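Local structure of uncharacterized protein (Staphylococcus aureus subsp. aureus, 3H04) at residues P135-N140 against K184-I189; K5-V8 against F14-P17; P211-H216 against I259-K264. The protein is of unknown function but has an alpha/beta-hydrolase fold of the BD-FAE family, which suggests that it is a serine hydrolase, perhaps an esterase. All coordinates share one frame; numbering follows the deposited sequence.

Interaction 1 of 3, residues P135-N140 against K184-I189; sequences PFKTTN and KWINMI
Trp185 turns the edge of its six-membered ring toward one face of Phe136. The ring centroids lie 5.1 Å apart and the planes meet at 62°, consistent with this edge-to-face geometry. The closest atoms are Trp185 CZ3 and Phe136 CG, at 3.7 Å, with Phe136 CB also near CZ3 and CE3, so the indole leans on the root of the phenyl group rather than on its far end. Trp185 reaches this place with CG anti to its backbone N (chi1 -172°), lying alongside Phe136 and pointing the same way. Its pyrrole N-H serves another purpose, a hydrogen bond to Gly39 O, while Tyr128 makes a second edge-to-face pair with Phe136.

Van der Waals contact continues onto the backbone, where the Ile186 CG1 methylene rests 3.7 Å from the polar carbonyl oxygen Phe136 O.

No direct hydrogen bond crosses the contact. A water accepts from Ile186 N at 3.0 Å, but its very short approach to Phe136 O leaves a bridge doubtful.

Both helices belong to the largely helical insertion after strand 121-125, in the position of an alpha/beta-hydrolase cap, and Phe136 lies near the putative Ser104-His248-Asp220 triad without touching it.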
ATOM      1  N   PRO A 135       3.879  17.978  -0.598  1.00 26.24           N
ATOM      2  CA  PRO A 135       4.041  17.312   0.706  1.00 26.01           C
ATOM      3  C   PRO A 135       5.043  16.153   0.719  1.00 24.86           C
ATOM      4  O   PRO A 135       5.589  15.841   1.785  1.00 24.87           O
ATOM      5  CB  PRO A 135       2.644  16.777   0.999  1.00 26.41           C
ATOM      6  CG  PRO A 135       1.756  17.642   0.293  1.00 27.46           C
ATOM      7  CD  PRO A 135       2.458  18.059  -0.972  1.00 28.30           C
ATOM      8  N   PHE A 136       5.253  15.484  -0.419  1.00 22.81           N
ATOM      9  CA  PHE A 136       6.297  14.466  -0.495  1.00 21.66           C
ATOM     10  C   PHE A 136       7.693  14.988  -0.831  1.00 22.86           C
ATOM     11  O   PHE A 136       8.684  14.350  -0.508  1.00 22.95           O
ATOM     12  CB  PHE A 136       5.923  13.380  -1.480  1.00 22.04           C
ATOM     13  CG  PHE A 136       4.676  12.632  -1.108  1.00 21.75           C
ATOM     14  CD1 PHE A 136       4.215  12.587   0.208  1.00 24.26           C
ATOM     15  CD2 PHE A 136       3.965  11.946  -2.074  1.00 24.38           C
ATOM     16  CE1 PHE A 136       3.057  11.886   0.553  1.00 25.60           C
ATOM     17  CE2 PHE A 136       2.802  11.272  -1.741  1.00 25.58           C
ATOM     18  CZ  PHE A 136       2.361  11.226  -0.409  1.00 27.16           C
ATOM     19  N   LYS A 137       7.756  16.133  -1.482  1.00 22.59           N
ATOM     20  CA  LYS A 137       9.015  16.773  -1.829  1.00 23.46           C
ATOM     21  C   LYS A 137       9.614  17.552  -0.651  1.00 23.50           C
ATOM     22  O   LYS A 137      10.825  17.551  -0.449  1.00 23.42           O
ATOM     23  CB  LYS A 137       8.777  17.720  -2.993  1.00 23.33           C
ATOM     24  CG  LYS A 137       8.470  17.019  -4.295  1.00 24.09           C
ATOM     25  CD  LYS A 137       8.066  18.013  -5.423  1.00 23.59           C
ATOM     26  CE  LYS A 137       9.174  18.996  -5.749  1.00 25.18           C
ATOM     27  NZ  LYS A 137       8.639  20.102  -6.540  1.00 25.60           N
ATOM     28  N   THR A 138       8.762  18.176   0.153  1.00 22.52           N
ATOM     29  CA  THR A 138       9.228  19.047   1.205  1.00 23.02           C
ATOM     30  C   THR A 138       9.229  18.365   2.581  1.00 21.90           C
ATOM     31  O   THR A 138       8.768  17.234   2.751  1.00 20.45           O
ATOM     32  CB  THR A 138       8.357  20.310   1.265  1.00 23.39           C
ATOM     33  OG1 THR A 138       7.034  19.917   1.607  1.00 24.67           O
ATOM     34  CG2 THR A 138       8.302  21.034  -0.107  1.00 26.09           C
ATOM     35  N   THR A 139       9.796  19.064   3.550  1.00 21.54           N
ATOM     36  CA  THR A 139       9.788  18.634   4.935  1.00 21.37           C
ATOM     37  C   THR A 139       8.390  18.485   5.464  1.00 20.73           C
ATOM     38  O   THR A 139       7.571  19.355   5.259  1.00 19.91           O
ATOM     39  CB  THR A 139      10.533  19.668   5.806  1.00 21.63           C
ATOM     40  OG1 THR A 139      11.917  19.546   5.507  1.00 25.17           O
ATOM     41  CG2 THR A 139      10.321  19.410   7.285  1.00 21.23           C
ATOM     42  N   ASN A 140       8.117  17.364   6.122  1.00 19.51           N
ATOM     43  CA  ASN A 140       6.855  17.154   6.818  1.00 19.72           C
ATOM     44  C   ASN A 140       7.016  17.582   8.287  1.00 19.70           C
ATOM     45  O   ASN A 140       7.850  17.036   9.021  1.00 17.22           O
ATOM     46  CB  ASN A 140       6.422  15.696   6.703  1.00 18.88           C
ATOM     47  CG  ASN A 140       5.076  15.399   7.390  1.00 20.97           C
ATOM     48  OD1 ASN A 140       4.904  15.606   8.610  1.00 25.32           O
ATOM     49  ND2 ASN A 140       4.157  14.835   6.635  1.00 18.94           N
ATOM     50  N   LYS A 184      13.811  14.305   2.472  1.00 19.20           N
ATOM     51  CA  LYS A 184      14.670  13.490   1.609  1.00 20.01           C
ATOM     52  C   LYS A 184      13.995  12.209   1.085  1.00 19.81           C
ATOM     53  O   LYS A 184      14.662  11.342   0.544  1.00 19.68           O
ATOM     54  CB  LYS A 184      15.932  13.099   2.367  1.00 20.38           C
ATOM     55  CG  LYS A 184      16.865  14.249   2.632  1.00 23.58           C
ATOM     56  CD  LYS A 184      17.904  13.904   3.720  1.00 26.93           C
ATOM     57  CE  LYS A 184      18.555  15.226   4.230  1.00 30.37           C
ATOM     58  NZ  LYS A 184      19.782  15.065   5.053  1.00 32.70           N
ATOM     59  N   TRP A 185      12.690  12.074   1.275  1.00 19.36           N
ATOM     60  CA  TRP A 185      11.980  10.843   0.892  1.00 19.29           C
ATOM     61  C   TRP A 185      12.049  10.585  -0.615  1.00 19.11           C
ATOM     62  O   TRP A 185      12.270   9.467  -1.027  1.00 18.46           O
ATOM     63  CB  TRP A 185      10.516  10.897   1.352  1.00 19.10           C
ATOM     64  CG  TRP A 185       9.757   9.613   1.181  1.00 19.12           C
ATOM     65  CD1 TRP A 185       9.926   8.461   1.880  1.00 18.91           C
ATOM     66  CD2 TRP A 185       8.653   9.386   0.303  1.00 24.98           C
ATOM     67  NE1 TRP A 185       9.050   7.498   1.456  1.00 20.63           N
ATOM     68  CE2 TRP A 185       8.219   8.055   0.513  1.00 21.23           C
ATOM     69  CE3 TRP A 185       7.958  10.199  -0.618  1.00 26.59           C
ATOM     70  CZ2 TRP A 185       7.167   7.501  -0.193  1.00 26.63           C
ATOM     71  CZ3 TRP A 185       6.932   9.651  -1.330  1.00 29.55           C
ATOM     72  CH2 TRP A 185       6.508   8.316  -1.094  1.00 29.16           C
ATOM     73  N   ILE A 186      11.854  11.613  -1.428  1.00 19.08           N
ATOM     74  CA  ILE A 186      12.017  11.449  -2.885  1.00 20.83           C
ATOM     75  C   ILE A 186      13.459  11.045  -3.278  1.00 21.58           C
ATOM     76  O   ILE A 186      13.683  10.267  -4.206  1.00 22.29           O
ATOM     77  CB  ILE A 186      11.639  12.727  -3.650  1.00 20.32           C
ATOM     78  CG1 ILE A 186      10.142  12.978  -3.567  1.00 23.40           C
ATOM     79  CG2 ILE A 186      12.125  12.630  -5.121  1.00 22.63           C
ATOM     80  CD1 ILE A 186       9.295  12.084  -4.448  1.00 20.33           C
ATOM     81  N   ASN A 187      14.437  11.530  -2.532  1.00 22.16           N
ATOM     82  CA  ASN A 187      15.816  11.169  -2.792  1.00 22.38           C
ATOM     83  C   ASN A 187      16.028   9.698  -2.524  1.00 23.01           C
ATOM     84  O   ASN A 187      16.715   9.016  -3.289  1.00 23.13           O
ATOM     85  CB  ASN A 187      16.754  11.990  -1.899  1.00 23.57           C
ATOM     86  CG  ASN A 187      16.575  13.473  -2.079  1.00 25.75           C
ATOM     87  OD1 ASN A 187      17.459  14.152  -2.596  1.00 32.64           O
ATOM     88  ND2 ASN A 187      15.416  13.992  -1.669  1.00 29.67           N
ATOM     89  N   MET A 188      15.414   9.197  -1.450  1.00 22.96           N
ATOM     90  CA  MET A 188      15.593   7.796  -1.037  1.00 23.26           C
ATOM     91  C   MET A 188      14.823   6.796  -1.914  1.00 23.24           C
ATOM     92  O   MET A 188      15.205   5.631  -1.993  1.00 23.33           O
ATOM     93  CB  MET A 188      15.334   7.662   0.456  1.00 24.96           C
ATOM     94  CG  MET A 188      16.447   8.408   1.258  1.00 27.45           C
ATOM     95  SD  MET A 188      16.050   8.919   2.943  1.00 34.24           S
ATOM     96  CE  MET A 188      16.185   7.229   3.580  1.00 33.05           C
ATOM     97  N   ILE A 189      13.807   7.277  -2.635  1.00 21.75           N
ATOM     98  CA  ILE A 189      13.131   6.505  -3.703  1.00 22.49           C
ATOM     99  C   ILE A 189      14.116   6.110  -4.825  1.00 22.03           C
ATOM    100  O   ILE A 189      14.001   5.038  -5.397  1.00 21.29           O
ATOM    101  CB  ILE A 189      11.900   7.298  -4.209  1.00 22.71           C
ATOM    102  CG1 ILE A 189      10.700   6.976  -3.316  1.00 22.80           C
ATOM    103  CG2 ILE A 189      11.608   7.058  -5.699  1.00 23.92           C
ATOM    104  CD1 ILE A 189       9.679   8.069  -3.281  1.00 24.42           C
TER
HETATM  105  O   HOH W   1      11.197  14.261  -0.108  1.00 25.14           O

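Interaction 2 of 3, residues K5-V8 against F14-P17; sequences KYKV and FALP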
ATOM      1  N   LYS A   5       2.032 -20.535   2.734  1.00 28.31           N
ATOM      2  CA  LYS A   5       3.211 -19.817   2.244  1.00 27.76           C
ATOM      3  C   LYS A   5       3.624 -20.217   0.823  1.00 26.29           C
ATOM      4  O   LYS A   5       3.647 -21.416   0.465  1.00 26.29           O
ATOM      5  CB  LYS A   5       4.403 -20.099   3.154  1.00 28.40           C
ATOM      6  CG  LYS A   5       4.208 -19.723   4.603  1.00 30.70           C
ATOM      7  CD  LYS A   5       5.477 -20.104   5.377  1.00 32.70           C
ATOM      8  CE  LYS A   5       5.386 -19.759   6.866  1.00 35.39           C
ATOM      9  NZ  LYS A   5       6.400 -20.560   7.656  1.00 38.50           N
ATOM     10  N   TYR A   6       3.963 -19.210   0.027  1.00 23.49           N
ATOM     11  CA  TYR A   6       4.420 -19.387  -1.351  1.00 22.93           C
ATOM     12  C   TYR A   6       5.593 -18.466  -1.554  1.00 22.18           C
ATOM     13  O   TYR A   6       5.880 -17.615  -0.716  1.00 19.81           O
ATOM     14  CB  TYR A   6       3.342 -18.989  -2.350  1.00 23.42           C
ATOM     15  CG  TYR A   6       2.107 -19.844  -2.363  1.00 25.87           C
ATOM     16  CD1 TYR A   6       1.898 -20.764  -3.395  1.00 28.45           C
ATOM     17  CD2 TYR A   6       1.127 -19.718  -1.358  1.00 26.20           C
ATOM     18  CE1 TYR A   6       0.750 -21.554  -3.427  1.00 30.41           C
ATOM     19  CE2 TYR A   6      -0.030 -20.498  -1.377  1.00 27.77           C
ATOM     20  CZ  TYR A   6      -0.210 -21.416  -2.419  1.00 31.44           C
ATOM     21  OH  TYR A   6      -1.325 -22.231  -2.441  1.00 32.90           O
ATOM     22  N   LYS A   7       6.295 -18.618  -2.662  1.00 22.53           N
ATOM     23  CA  LYS A   7       7.256 -17.590  -3.028  1.00 23.68           C
ATOM     24  C   LYS A   7       7.259 -17.374  -4.522  1.00 23.92           C
ATOM     25  O   LYS A   7       6.878 -18.254  -5.295  1.00 23.83           O
ATOM     26  CB  LYS A   7       8.661 -17.913  -2.499  1.00 24.75           C
ATOM     27  CG  LYS A   7       9.148 -19.253  -2.834  1.00 27.43           C
ATOM     28  CD  LYS A   7      10.578 -19.444  -2.327  1.00 31.95           C
ATOM     29  CE  LYS A   7      11.073 -20.829  -2.612  1.00 34.18           C
ATOM     30  NZ  LYS A   7      10.865 -21.193  -4.030  1.00 36.84           N
ATOM     31  N   VAL A   8       7.636 -16.169  -4.903  1.00 23.63           N
ATOM     32  CA  VAL A   8       7.872 -15.845  -6.274  1.00 23.44           C
ATOM     33  C   VAL A   8       9.352 -15.545  -6.344  1.00 22.53           C
ATOM     34  O   VAL A   8       9.889 -14.806  -5.504  1.00 22.73           O
ATOM     35  CB  VAL A   8       7.096 -14.609  -6.729  1.00 22.69           C
ATOM     36  CG1 VAL A   8       7.344 -14.420  -8.207  1.00 23.22           C
ATOM     37  CG2 VAL A   8       5.578 -14.792  -6.478  1.00 26.41           C
ATOM     38  N   PHE A  14      15.775 -13.445  -6.426  1.00 20.15           N
ATOM     39  CA  PHE A  14      15.419 -13.085  -5.044  1.00 21.26           C
ATOM     40  C   PHE A  14      14.075 -13.701  -4.719  1.00 21.41           C
ATOM     41  O   PHE A  14      13.162 -13.624  -5.553  1.00 21.97           O
ATOM     42  CB  PHE A  14      15.342 -11.556  -4.832  1.00 21.18           C
ATOM     43  CG  PHE A  14      15.211 -11.161  -3.370  1.00 21.19           C
ATOM     44  CD1 PHE A  14      16.342 -10.927  -2.581  1.00 24.14           C
ATOM     45  CD2 PHE A  14      13.948 -11.049  -2.784  1.00 25.10           C
ATOM     46  CE1 PHE A  14      16.225 -10.603  -1.246  1.00 25.83           C
ATOM     47  CE2 PHE A  14      13.818 -10.713  -1.424  1.00 25.37           C
ATOM     48  CZ  PHE A  14      14.946 -10.499  -0.667  1.00 26.09           C
ATOM     49  N   ALA A  15      13.928 -14.296  -3.534  1.00 22.11           N
ATOM     50  CA  ALA A  15      12.633 -14.865  -3.130  1.00 23.73           C
ATOM     51  C   ALA A  15      11.702 -13.799  -2.521  1.00 24.16           C
ATOM     52  O   ALA A  15      12.101 -13.045  -1.604  1.00 25.16           O
ATOM     53  CB  ALA A  15      12.837 -16.089  -2.170  1.00 24.43           C
ATOM     54  N   LEU A  16      10.489 -13.651  -3.077  1.00 22.75           N
ATOM     55  CA  LEU A  16       9.491 -12.772  -2.485  1.00 22.65           C
ATOM     56  C   LEU A  16       8.420 -13.670  -1.928  1.00 21.39           C
ATOM     57  O   LEU A  16       7.707 -14.278  -2.707  1.00 22.40           O
ATOM     58  CB  LEU A  16       8.828 -11.829  -3.503  1.00 21.79           C
ATOM     59  CG  LEU A  16       9.753 -10.799  -4.113  1.00 23.47           C
ATOM     60  CD1 LEU A  16       8.976 -10.003  -5.174  1.00 20.87           C
ATOM     61  CD2 LEU A  16      10.373  -9.910  -3.005  1.00 21.59           C
ATOM     62  N   PRO A  17       8.338 -13.797  -0.595  1.00 19.46           N
ATOM     63  CA  PRO A  17       7.293 -14.642  -0.017  1.00 18.45           C
ATOM     64  C   PRO A  17       5.929 -13.986  -0.166  1.00 17.95           C
ATOM     65  O   PRO A  17       5.841 -12.762  -0.255  1.00 16.78           O
ATOM     66  CB  PRO A  17       7.657 -14.707   1.482  1.00 18.47           C
ATOM     67  CG  PRO A  17       8.479 -13.401   1.706  1.00 19.33           C
ATOM     68  CD  PRO A  17       9.253 -13.239   0.426  1.00 19.27           C
TER
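Lys7 and Pro17 face each other with their CA atoms 4.2 Å apart, and the Lys7 side chain can be followed outward from there. Lys7 CB lies 3.8 Å from Leu16 O, above the strand it pairs with. CG sits between the backbone N and the carbonyl carbon (chi1 52°), which carries the chain along the partner strand until Lys7 CD meets Ala15 CB at 4.0 Å. Beyond CD the chain bends at chi4, and NZ leads away from segment 14-17.

The backbone beneath it is that of a beta hairpin, strands 4-9 and 15-21, at the edge of the mixed sheet. Lys7 with Pro17 is a non-hydrogen-bonded antiparallel pair, a place that suits proline, which has no N-H to give. Val8 with Leu16 is the adjoining hydrogen-bonded pair. Leu16 N reaches Val8 O at 2.8 Å, nearly in line with the carbonyl (C=O...N 160°), whereas Val8 N meets Leu16 O at 2.9 Å from 29° off the carbonyl plane. Leu16 O also receives the CA-H of Lys7.

On the sheet face away from Lys7 and Pro17, Val8 and Leu16 pack against helix 75-91, touching Ala88 and Ser85 respectively.

Interaction 3 of 3, residues P211-H216 against I259-K264; sequences PVFIAH and ITIYRK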
ATOM      1  N   PRO A 211     -13.531   0.389  -9.954  1.00 15.39           N
ATOM      2  CA  PRO A 211     -13.989   1.161  -8.806  1.00 15.03           C
ATOM      3  C   PRO A 211     -13.014   1.227  -7.650  1.00 15.38           C
ATOM      4  O   PRO A 211     -12.350   0.231  -7.324  1.00 16.53           O
ATOM      5  CB  PRO A 211     -15.260   0.414  -8.365  1.00 15.81           C
ATOM      6  CG  PRO A 211     -15.758  -0.273  -9.562  1.00 15.19           C
ATOM      7  CD  PRO A 211     -14.504  -0.653 -10.323  1.00 15.61           C
ATOM      8  N   VAL A 212     -12.979   2.379  -6.990  1.00 14.50           N
ATOM      9  CA  VAL A 212     -12.056   2.615  -5.894  1.00 15.43           C
ATOM     10  C   VAL A 212     -12.757   2.918  -4.597  1.00 15.10           C
ATOM     11  O   VAL A 212     -13.588   3.863  -4.524  1.00 16.33           O
ATOM     12  CB  VAL A 212     -11.114   3.769  -6.160  1.00 16.06           C
ATOM     13  CG1 VAL A 212     -10.075   3.802  -5.028  1.00 14.90           C
ATOM     14  CG2 VAL A 212     -10.409   3.626  -7.596  1.00 16.12           C
ATOM     15  N   PHE A 213     -12.475   2.128  -3.569  1.00 14.06           N
ATOM     16  CA  PHE A 213     -12.979   2.440  -2.191  1.00 13.49           C
ATOM     17  C   PHE A 213     -11.903   3.249  -1.477  1.00 13.99           C
ATOM     18  O   PHE A 213     -10.755   2.811  -1.430  1.00 15.27           O
ATOM     19  CB  PHE A 213     -13.291   1.157  -1.454  1.00 13.04           C
ATOM     20  CG  PHE A 213     -13.888   1.341  -0.072  1.00 14.65           C
ATOM     21  CD1 PHE A 213     -15.233   1.198   0.122  1.00 15.19           C
ATOM     22  CD2 PHE A 213     -13.065   1.681   1.029  1.00 13.69           C
ATOM     23  CE1 PHE A 213     -15.807   1.366   1.395  1.00 15.68           C
ATOM     24  CE2 PHE A 213     -13.623   1.853   2.294  1.00 18.39           C
ATOM     25  CZ  PHE A 213     -15.004   1.706   2.472  1.00 14.98           C
ATOM     26  N   ILE A 214     -12.230   4.417  -0.936  1.00 14.77           N
ATOM     27  CA  ILE A 214     -11.228   5.280  -0.291  1.00 15.47           C
ATOM     28  C   ILE A 214     -11.640   5.477   1.148  1.00 15.52           C
ATOM     29  O   ILE A 214     -12.813   5.793   1.398  1.00 15.05           O
ATOM     30  CB  ILE A 214     -11.102   6.629  -0.990  1.00 17.00           C
ATOM     31  CG1 ILE A 214     -10.768   6.387  -2.498  1.00 19.16           C
ATOM     32  CG2 ILE A 214     -10.078   7.533  -0.216  1.00 16.56           C
ATOM     33  CD1 ILE A 214     -10.919   7.613  -3.447  1.00 20.75           C
ATOM     34  N   ALA A 215     -10.689   5.300   2.098  1.00 15.76           N
ATOM     35  CA  ALA A 215     -10.903   5.692   3.522  1.00 14.82           C
ATOM     36  C   ALA A 215      -9.694   6.559   3.873  1.00 13.96           C
ATOM     37  O   ALA A 215      -8.537   6.124   3.639  1.00 14.48           O
ATOM     38  CB  ALA A 215     -11.014   4.473   4.460  1.00 14.68           C
ATOM     39  N   HIS A 216      -9.933   7.751   4.372  1.00 13.34           N
ATOM     40  CA  HIS A 216      -8.886   8.696   4.627  1.00 14.76           C
ATOM     41  C   HIS A 216      -9.304   9.712   5.686  1.00 15.59           C
ATOM     42  O   HIS A 216     -10.371  10.164   5.635  1.00 16.62           O
ATOM     43  CB  HIS A 216      -8.524   9.377   3.320  1.00 15.88           C
ATOM     44  CG  HIS A 216      -7.140   9.927   3.271  1.00 15.11           C
ATOM     45  ND1 HIS A 216      -6.402   9.968   2.122  1.00 17.51           N
ATOM     46  CD2 HIS A 216      -6.373  10.483   4.228  1.00 12.11           C
ATOM     47  CE1 HIS A 216      -5.237  10.517   2.373  1.00 13.94           C
ATOM     48  NE2 HIS A 216      -5.196  10.836   3.643  1.00 19.12           N
ATOM     49  N   ILE A 259     -13.922  -1.316  12.275  1.00 18.48           N
ATOM     50  CA  ILE A 259     -14.626  -2.527  11.868  1.00 19.07           C
ATOM     51  C   ILE A 259     -15.732  -2.143  10.879  1.00 18.49           C
ATOM     52  O   ILE A 259     -15.932  -2.802   9.864  1.00 17.35           O
ATOM     53  CB  ILE A 259     -15.246  -3.281  13.110  1.00 19.29           C
ATOM     54  CG1 ILE A 259     -14.138  -3.939  13.939  1.00 19.80           C
ATOM     55  CG2 ILE A 259     -16.287  -4.282  12.699  1.00 21.03           C
ATOM     56  CD1 ILE A 259     -13.223  -4.851  13.165  1.00 18.59           C
ATOM     57  N   THR A 260     -16.436  -1.063  11.177  1.00 17.05           N
ATOM     58  CA  THR A 260     -17.518  -0.636  10.299  1.00 17.63           C
ATOM     59  C   THR A 260     -17.069  -0.341   8.879  1.00 16.95           C
ATOM     60  O   THR A 260     -17.740  -0.717   7.916  1.00 16.89           O
ATOM     61  CB  THR A 260     -18.247   0.571  10.914  1.00 17.35           C
ATOM     62  OG1 THR A 260     -18.930   0.087  12.053  1.00 18.30           O
ATOM     63  CG2 THR A 260     -19.222   1.207   9.954  1.00 18.35           C
ATOM     64  N   ILE A 261     -15.949   0.350   8.766  1.00 17.18           N
ATOM     65  CA  ILE A 261     -15.321   0.628   7.478  1.00 17.56           C
ATOM     66  C   ILE A 261     -14.877  -0.657   6.745  1.00 17.80           C
ATOM     67  O   ILE A 261     -15.108  -0.785   5.563  1.00 17.02           O
ATOM     68  CB  ILE A 261     -14.162   1.657   7.645  1.00 17.65           C
ATOM     69  CG1 ILE A 261     -14.814   3.027   8.015  1.00 17.45           C
ATOM     70  CG2 ILE A 261     -13.291   1.751   6.329  1.00 17.66           C
ATOM     71  CD1 ILE A 261     -13.852   4.174   8.361  1.00 20.07           C
ATOM     72  N   TYR A 262     -14.288  -1.605   7.451  1.00 17.51           N
ATOM     73  CA  TYR A 262     -13.955  -2.918   6.872  1.00 18.58           C
ATOM     74  C   TYR A 262     -15.186  -3.668   6.373  1.00 18.59           C
ATOM     75  O   TYR A 262     -15.128  -4.299   5.326  1.00 18.86           O
ATOM     76  CB  TYR A 262     -13.121  -3.822   7.838  1.00 18.54           C
ATOM     77  CG  TYR A 262     -11.638  -3.522   7.781  1.00 16.47           C
ATOM     78  CD1 TYR A 262     -11.061  -2.558   8.609  1.00 19.82           C
ATOM     79  CD2 TYR A 262     -10.821  -4.152   6.854  1.00 16.93           C
ATOM     80  CE1 TYR A 262      -9.693  -2.252   8.513  1.00 15.10           C
ATOM     81  CE2 TYR A 262      -9.443  -3.864   6.742  1.00 20.29           C
ATOM     82  CZ  TYR A 262      -8.888  -2.895   7.587  1.00 17.23           C
ATOM     83  OH  TYR A 262      -7.559  -2.577   7.504  1.00 18.30           O
ATOM     84  N   ARG A 263     -16.286  -3.606   7.118  1.00 19.02           N
ATOM     85  CA  ARG A 263     -17.536  -4.198   6.644  1.00 19.10           C
ATOM     86  C   ARG A 263     -18.054  -3.491   5.399  1.00 19.31           C
ATOM     87  O   ARG A 263     -18.506  -4.150   4.497  1.00 19.13           O
ATOM     88  CB  ARG A 263     -18.604  -4.194   7.722  1.00 19.78           C
ATOM     89  CG  ARG A 263     -18.314  -5.225   8.793  1.00 20.65           C
ATOM     90  CD  ARG A 263     -19.472  -5.313   9.752  1.00 23.71           C
ATOM     91  NE  ARG A 263     -19.140  -6.089  10.944  1.00 24.79           N
ATOM     92  CZ  ARG A 263     -18.955  -7.411  10.978  1.00 25.74           C
ATOM     93  NH1 ARG A 263     -19.034  -8.154   9.880  1.00 25.38           N
ATOM     94  NH2 ARG A 263     -18.692  -7.998  12.144  1.00 24.21           N
ATOM     95  N   LYS A 264     -17.897  -2.171   5.328  1.00 18.61           N
ATOM     96  CA  LYS A 264     -18.220  -1.428   4.115  1.00 19.42           C
ATOM     97  C   LYS A 264     -17.324  -1.821   2.919  1.00 18.65           C
ATOM     98  O   LYS A 264     -17.774  -1.804   1.783  1.00 18.73           O
ATOM     99  CB  LYS A 264     -18.084   0.078   4.342  1.00 18.59           C
ATOM    100  CG  LYS A 264     -19.064   0.692   5.291  1.00 21.77           C
ATOM    101  CD  LYS A 264     -18.767   2.162   5.396  1.00 23.80           C
ATOM    102  CE  LYS A 264     -19.805   2.884   6.205  1.00 25.93           C
ATOM    103  NZ  LYS A 264     -20.897   3.236   5.348  1.00 27.52           N
TER
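Phe213 reaches from strand 212-216 to Ile261 and Lys264 of helix 259-264, a strand-helix layer of the alpha/beta-hydrolase fold in which the C-terminal helix packs on the central sheet. The two short axes run nearly antiparallel, at 171°, and approach to 10.3 Å, the gap being filled by side chains without any hydrogen bond across it.

The buried part is apolar. Ile261 CG2 makes two contacts at once, 4.0 Å from Ala215 CB and 4.0 Å from Phe213 CE2, so that one methyl group meets two alternate residues of the strand, both directed toward the helix. A chi1 of -177° swings the Phe213 ring away from its own N and out to the helix, where it crosses Ile261 obliquely. Phe125 of strand 121-125 and Val243 of strand 238-243 also touch Ile261.

Tight and loose meet within Lys264, partly exposed at the rim of the contact. Its side chain crosses that of Phe213 at about a right angle; the lysine end leads away, and NZ makes a long, weak ion pair with Glu241. The root, by contrast, packs closely: Lys264 CB stands 3.9 Å from Phe213 CE1, and Lys264 O lies 3.8 Å from Phe213 CE1.

Along the chain the three contacts follow one another without nesting: interaction 2 closes first, then interaction 1, then interaction 3. Their centres are about 28 to 30 Å apart in every pairing, so they sample distant regions of one chain. Interactions 2 and 3 reach the same eight-stranded sheet, yet their nearest atoms are about 19 Å apart: the former forms its N-terminal edge hairpin, the latter joins the next-to-last strand, 212-217, to helix 256-273. Interaction 1 lies off the sheet, among helices, with nearest atoms about 8 Å from interaction 3. Two contacts thus build the alpha/beta core, while interaction 1 joins helices beside what is probably the catalytic site.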